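Local coordinates for ribosomal protein L11 methyltransferase (Lactobacillus delbrueckii subsp. bulgaricus ATCC BAA-365, PDB 3GRZ) that probably methylates ribosomal protein L11, transferring methyl groups from S-adenosyl-L-methionine to lysine side chains through the Rossmann-like catalytic domain present here, at residues 132-145 with 157-171. Residues are numbered along the deposited sequence; the frame is centred on the assembly and turned at random. Where two conformers were deposited one is given.
Sequences NILAEILLDLIPQL and FSGIDYLQLPKIEQA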
loop_
_atom_site.group_PDB
_atom_site.type_symbol
_atom_site.label_atom_id
_atom_site.label_comp_id
_atom_site.label_asym_id
_atom_site.label_seq_id
_atom_site.Cartn_x
_atom_site.Cartn_y
_atom_site.Cartn_z
ATOM N N ASN B 132 0.618 13.793 7.724
ATOM C CA ASN B 132 -0.440 14.097 6.774
ATOM C C ASN B 132 -0.928 15.501 7.056
ATOM O O ASN B 132 -1.913 15.709 7.764
ATOM C CB ASN B 132 -1.598 13.085 6.867
ATOM C CG ASN B 132 -2.686 13.334 5.835
ATOM O OD1 ASN B 132 -2.507 14.097 4.891
ATOM N ND2 ASN B 132 -3.821 12.692 6.019
ATOM N N ILE B 133 -0.204 16.470 6.513
ATOM C CA ILE B 133 -0.503 17.876 6.725
ATOM C C ILE B 133 -0.242 18.611 5.403
ATOM O O ILE B 133 0.406 18.075 4.491
ATOM C CB ILE B 133 0.327 18.487 7.909
ATOM C CG1 ILE B 133 1.824 18.259 7.707
ATOM C CG2 ILE B 133 -0.108 17.904 9.276
ATOM C CD1 ILE B 133 2.709 18.589 8.928
ATOM N N LEU B 134 -0.763 19.824 5.299
ATOM C CA LEU B 134 -0.680 20.598 4.066
ATOM C C LEU B 134 0.755 20.996 3.747
ATOM O O LEU B 134 1.585 21.123 4.651
ATOM C CB LEU B 134 -1.614 21.803 4.124
ATOM C CG LEU B 134 -3.090 21.454 4.379
ATOM C CD1 LEU B 134 -3.914 22.709 4.535
ATOM C CD2 LEU B 134 -3.689 20.534 3.306
ATOM N N ALA B 135 1.024 21.160 2.455
ATOM C CA ALA B 135 2.377 21.258 1.922
ATOM C C ALA B 135 3.203 22.429 2.446
ATOM O O ALA B 135 4.407 22.290 2.617
ATOM C CB ALA B 135 2.341 21.269 0.409
ATOM N N GLU B 136 2.572 23.572 2.710
ATOM C CA GLU B 136 3.311 24.715 3.274
ATOM C C GLU B 136 3.833 24.462 4.688
ATOM O O GLU B 136 4.894 24.963 5.047
ATOM C CB GLU B 136 2.546 26.038 3.185
ATOM C CG GLU B 136 1.118 26.041 3.689
ATOM C CD GLU B 136 0.126 25.730 2.586
ATOM O OE1 GLU B 136 -0.188 26.630 1.758
ATOM O OE2 GLU B 136 -0.316 24.566 2.554
ATOM N N ILE B 137 3.102 23.661 5.465
ATOM C CA ILE B 137 3.556 23.237 6.791
ATOM C C ILE B 137 4.630 22.155 6.639
ATOM O O ILE B 137 5.623 22.155 7.376
ATOM C CB ILE B 137 2.381 22.729 7.674
ATOM C CG1 ILE B 137 1.221 23.735 7.648
ATOM C CG2 ILE B 137 2.841 22.497 9.120
ATOM C CD1 ILE B 137 -0.110 23.150 8.081
ATOM N N LEU B 138 4.446 21.252 5.669
ATOM C CA LEU B 138 5.483 20.253 5.344
ATOM C C LEU B 138 6.833 20.891 5.004
ATOM O O LEU B 138 7.876 20.387 5.428
ATOM C CB LEU B 138 5.051 19.322 4.211
ATOM C CG LEU B 138 3.975 18.291 4.535
ATOM C CD1 LEU B 138 3.566 17.580 3.248
ATOM C CD2 LEU B 138 4.453 17.291 5.566
ATOM N N LEU B 139 6.792 21.996 4.262
ATOM C CA LEU B 139 7.993 22.781 3.940
ATOM C C LEU B 139 8.736 23.264 5.192
ATOM O O LEU B 139 9.966 23.306 5.195
ATOM C CB LEU B 139 7.666 23.960 3.003
ATOM C CG LEU B 139 7.236 23.609 1.566
ATOM C CD1 LEU B 139 6.697 24.819 0.823
ATOM C CD2 LEU B 139 8.366 22.957 0.766
ATOM N N ASP B 140 7.994 23.591 6.251
ATOM C CA ASP B 140 8.601 23.918 7.551
ATOM C C ASP B 140 9.108 22.678 8.297
ATOM O O ASP B 140 10.072 22.761 9.069
ATOM C CB ASP B 140 7.623 24.704 8.429
ATOM C CG ASP B 140 7.284 26.074 7.854
ATOM O OD1 ASP B 140 8.120 26.640 7.118
ATOM O OD2 ASP B 140 6.178 26.583 8.143
ATOM N N LEU B 141 8.463 21.532 8.064
ATOM C CA LEU B 141 8.875 20.274 8.695
ATOM C C LEU B 141 10.160 19.720 8.088
ATOM O O LEU B 141 10.987 19.147 8.804
ATOM C CB LEU B 141 7.760 19.210 8.605
ATOM C CG LEU B 141 8.044 17.842 9.240
ATOM C CD1 LEU B 141 8.322 17.940 10.764
ATOM C CD2 LEU B 141 6.902 16.878 8.960
ATOM N N ILE B 142 10.315 19.873 6.773
ATOM C CA ILE B 142 11.454 19.273 6.066
ATOM C C ILE B 142 12.833 19.525 6.748
ATOM O O ILE B 142 13.526 18.550 7.062
ATOM C CB ILE B 142 11.422 19.550 4.520
ATOM C CG1 ILE B 142 10.316 18.710 3.849
ATOM C CG2 ILE B 142 12.770 19.228 3.885
ATOM C CD1 ILE B 142 9.858 19.211 2.479
ATOM N N PRO B 143 13.199 20.803 7.053
ATOM C CA PRO B 143 14.515 21.028 7.695
ATOM C C PRO B 143 14.667 20.501 9.127
ATOM O O PRO B 143 15.786 20.491 9.656
ATOM C CB PRO B 143 14.660 22.560 7.699
ATOM C CG PRO B 143 13.623 23.074 6.777
ATOM C CD PRO B 143 12.502 22.087 6.843
ATOM N N GLN B 144 13.562 20.064 9.739
ATOM C CA GLN B 144 13.587 19.485 11.085
ATOM C C GLN B 144 13.774 17.972 11.080
ATOM O O GLN B 144 14.062 17.394 12.126
ATOM C CB GLN B 144 12.307 19.818 11.867
ATOM C CG GLN B 144 11.940 21.290 11.909
ATOM C CD GLN B 144 10.901 21.618 12.980
ATOM O OE1 GLN B 144 10.419 20.739 13.692
ATOM N NE2 GLN B 144 10.561 22.895 13.099
ATOM N N LEU B 145 13.609 17.341 9.914
ATOM C CA LEU B 145 13.590 15.872 9.804
ATOM C C LEU B 145 14.909 15.215 10.182
ATOM O O LEU B 145 14.920 14.273 10.968
ATOM C CB LEU B 145 13.190 15.419 8.398
ATOM C CG LEU B 145 11.755 15.645 7.905
ATOM C CD1 LEU B 145 11.672 15.295 6.430
ATOM C CD2 LEU B 145 10.746 14.820 8.731
ATOM N N PHE B 157 5.027 11.299 3.963
ATOM C CA PHE B 157 4.229 12.513 3.831
ATOM C C PHE B 157 2.966 12.213 3.077
ATOM O O PHE B 157 2.974 11.445 2.117
ATOM C CB PHE B 157 4.953 13.606 3.032
ATOM C CG PHE B 157 6.056 14.313 3.787
ATOM C CD1 PHE B 157 6.236 14.123 5.163
ATOM C CD2 PHE B 157 6.885 15.212 3.115
ATOM C CE1 PHE B 157 7.244 14.796 5.852
ATOM C CE2 PHE B 157 7.907 15.897 3.796
ATOM C CZ PHE B 157 8.094 15.679 5.156
ATOM N N SER B 158 1.881 12.847 3.493
ATOM C CA SER B 158 0.660 12.860 2.710
ATOM C C SER B 158 0.035 14.243 2.875
ATOM O O SER B 158 0.556 15.072 3.646
ATOM C CB SER B 158 -0.289 11.764 3.168
ATOM O OG SER B 158 -1.317 11.606 2.211
ATOM N N GLY B 159 -1.042 14.503 2.139
ATOM C CA GLY B 159 -1.725 15.796 2.183
ATOM C C GLY B 159 -1.140 16.811 1.210
ATOM O O GLY B 159 -1.436 17.999 1.308
ATOM N N ILE B 160 -0.316 16.340 0.273
ATOM C CA ILE B 160 0.322 17.214 -0.726
ATOM C C ILE B 160 -0.567 17.358 -1.947
ATOM O O ILE B 160 -0.835 16.373 -2.632
ATOM C CB ILE B 160 1.700 16.658 -1.175
ATOM C CG1 ILE B 160 2.646 16.555 0.013
ATOM C CG2 ILE B 160 2.334 17.545 -2.264
ATOM C CD1 ILE B 160 3.757 15.513 -0.157
ATOM N N ASP B 161 -1.033 18.577 -2.229
ATOM C CA ASP B 161 -1.690 18.843 -3.522
ATOM C C ASP B 161 -0.663 18.728 -4.659
ATOM O O ASP B 161 0.472 19.146 -4.485
ATOM C CB ASP B 161 -2.330 20.234 -3.528
ATOM C CG ASP B 161 -3.098 20.499 -4.799
ATOM O OD1 ASP B 161 -4.195 19.929 -4.952
ATOM O OD2 ASP B 161 -2.589 21.248 -5.657
ATOM N N TYR B 162 -1.054 18.169 -5.808
ATOM C CA TYR B 162 -0.109 17.896 -6.910
ATOM C C TYR B 162 0.644 19.128 -7.445
ATOM O O TYR B 162 1.792 19.015 -7.890
ATOM C CB TYR B 162 -0.783 17.120 -8.061
ATOM C CG TYR B 162 -1.660 17.958 -8.970
ATOM C CD1 TYR B 162 -1.222 18.349 -10.246
ATOM C CD2 TYR B 162 -2.926 18.362 -8.559
ATOM C CE1 TYR B 162 -2.040 19.121 -11.082
ATOM C CE2 TYR B 162 -3.738 19.129 -9.371
ATOM C CZ TYR B 162 -3.300 19.507 -10.628
ATOM O OH TYR B 162 -4.143 20.268 -11.413
ATOM N N LEU B 163 0.007 20.295 -7.365
ATOM C CA LEU B 163 0.631 21.563 -7.755
ATOM C C LEU B 163 1.751 21.983 -6.807
ATOM O O LEU B 163 2.652 22.724 -7.198
ATOM C CB LEU B 163 -0.420 22.672 -7.854
ATOM C CG LEU B 163 -1.512 22.507 -8.920
ATOM C CD1 LEU B 163 -2.646 23.518 -8.713
ATOM C CD2 LEU B 163 -0.950 22.609 -10.336
ATOM N N GLN B 164 1.695 21.494 -5.567
ATOM C CA GLN B 164 2.699 21.795 -4.553
ATOM C C GLN B 164 3.902 20.854 -4.599
ATOM O O GLN B 164 4.911 21.096 -3.934
ATOM C CB GLN B 164 2.070 21.727 -3.164
ATOM C CG GLN B 164 0.862 22.629 -2.969
ATOM C CD GLN B 164 1.191 23.910 -2.212
ATOM O OE1 GLN B 164 2.264 24.510 -2.387
ATOM N NE2 GLN B 164 0.261 24.335 -1.352
ATOM N N LEU B 165 3.794 19.776 -5.369
ATOM C CA LEU B 165 4.855 18.759 -5.420
ATOM C C LEU B 165 6.282 19.225 -5.828
ATOM O O LEU B 165 7.240 18.854 -5.151
ATOM C CB LEU B 165 4.389 17.501 -6.191
ATOM C CG LEU B 165 5.316 16.278 -6.273
ATOM C CD1 LEU B 165 5.724 15.734 -4.888
ATOM C CD2 LEU B 165 4.677 15.198 -7.129
ATOM N N PRO B 166 6.431 20.041 -6.905
ATOM C CA PRO B 166 7.760 20.617 -7.206
ATOM C C PRO B 166 8.481 21.288 -6.022
ATOM O O PRO B 166 9.663 21.008 -5.808
ATOM C CB PRO B 166 7.449 21.641 -8.304
ATOM C CG PRO B 166 6.296 21.046 -9.029
ATOM C CD PRO B 166 5.444 20.425 -7.939
ATOM N N LYS B 167 7.764 22.125 -5.262
ATOM C CA LYS B 167 8.326 22.797 -4.086
ATOM C C LYS B 167 8.751 21.800 -3.010
ATOM O O LYS B 167 9.806 21.966 -2.399
ATOM C CB LYS B 167 7.337 23.816 -3.508
ATOM C CG LYS B 167 7.207 25.100 -4.326
ATOM C CD LYS B 167 6.014 25.932 -3.872
ATOM C CE LYS B 167 6.409 27.017 -2.876
ATOM N NZ LYS B 167 6.921 28.237 -3.562
ATOM N N ILE B 168 7.924 20.769 -2.792
ATOM C CA ILE B 168 8.239 19.678 -1.862
ATOM C C ILE B 168 9.474 18.885 -2.344
ATOM O O ILE B 168 10.422 18.659 -1.580
ATOM C CB ILE B 168 7.017 18.723 -1.647
ATOM C CG1 ILE B 168 5.799 19.489 -1.081
ATOM C CG2 ILE B 168 7.405 17.538 -0.759
ATOM C CD1 ILE B 168 5.951 19.964 0.339
ATOM N N GLU B 169 9.463 18.494 -3.617
ATOM C CA GLU B 169 10.590 17.765 -4.214
ATOM C C GLU B 169 11.919 18.519 -4.125
ATOM O O GLU B 169 12.950 17.923 -3.842
ATOM C CB GLU B 169 10.291 17.408 -5.670
ATOM C CG GLU B 169 9.300 16.262 -5.838
ATOM C CD GLU B 169 9.030 15.890 -7.293
ATOM O OE1 GLU B 169 9.148 16.760 -8.183
ATOM O OE2 GLU B 169 8.677 14.719 -7.543
ATOM N N GLN B 170 11.880 19.829 -4.347
ATOM C CA GLN B 170 13.075 20.672 -4.313
ATOM C C GLN B 170 13.613 20.788 -2.890
ATOM O O GLN B 170 14.806 20.595 -2.667
ATOM C CB GLN B 170 12.764 22.050 -4.897
ATOM C CG GLN B 170 13.978 22.838 -5.363
ATOM C CD GLN B 170 13.656 24.309 -5.602
ATOM O OE1 GLN B 170 12.692 24.648 -6.296
ATOM N NE2 GLN B 170 14.464 25.191 -5.020
ATOM N N ALA B 171 12.722 21.058 -1.935
ATOM C CA ALA B 171 13.082 21.104 -0.505
ATOM C C ALA B 171 13.631 19.786 0.055
ATOM O O ALA B 171 14.552 19.806 0.875
ATOM C CB ALA B 171 11.916 21.588 0.320
HETATM O O HOH W 1 -1.002 20.524 0.272
#
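The ring of Phe157 carries Leu138 on one face: CD2 of Leu138 stands 3.6 Å from the ring centroid, nearly on the normal, in a CH-pi contact. Ile142 meets the ring at its edge, in plane, with CG1 3.7 Å from CE2 of Phe157, while Leu141 and Leu145 bring CD2 and CD1 obliquely to its far end. In Leu138, chi1 -72° puts CG anti to the carbonyl carbon, and chi2 173° turns CD2 over the ring and CD1 to within 3.5 Å of CG1 of Ile160.

Helices 135-145 and 165-171 run side by side in the same direction, their axes 10.1 Å apart. Between them Ile168 is a knob in a hole formed by Ala135, Leu138, Leu139 and Ile142; its CD1 lies 3.8 Å from CB of Ala135. Farther along, Ala171 CB rests against both Leu139 CD2 and Ile142 CD1, and at the other end Gln164 CB packs on Ala135 CB at 3.6 Å.

Where strand 126-132 ends beside Ser158 and the chain turns off into helix 135-145, Ile133 N gives only a weak bond to Ser158 O. A water joins the helix start to strand 157-161, donating to Gly159 O and accepting from Ala135 N and Asp161 N. Asn132, predicted to bind S-adenosyl-L-methionine, anchors ND2 on Thr46 OG1, and Ser158 OG bonds to Thr46 O.

Apolar packing thus seats both helices on one face of the methyltransferase sheet, whereas the Thr46 bonds hold Asn132 and Ser158 against the start of helix 44-57, next to predicted site residue Thr47, consistent with fixing Asn132 at the cofactor pocket.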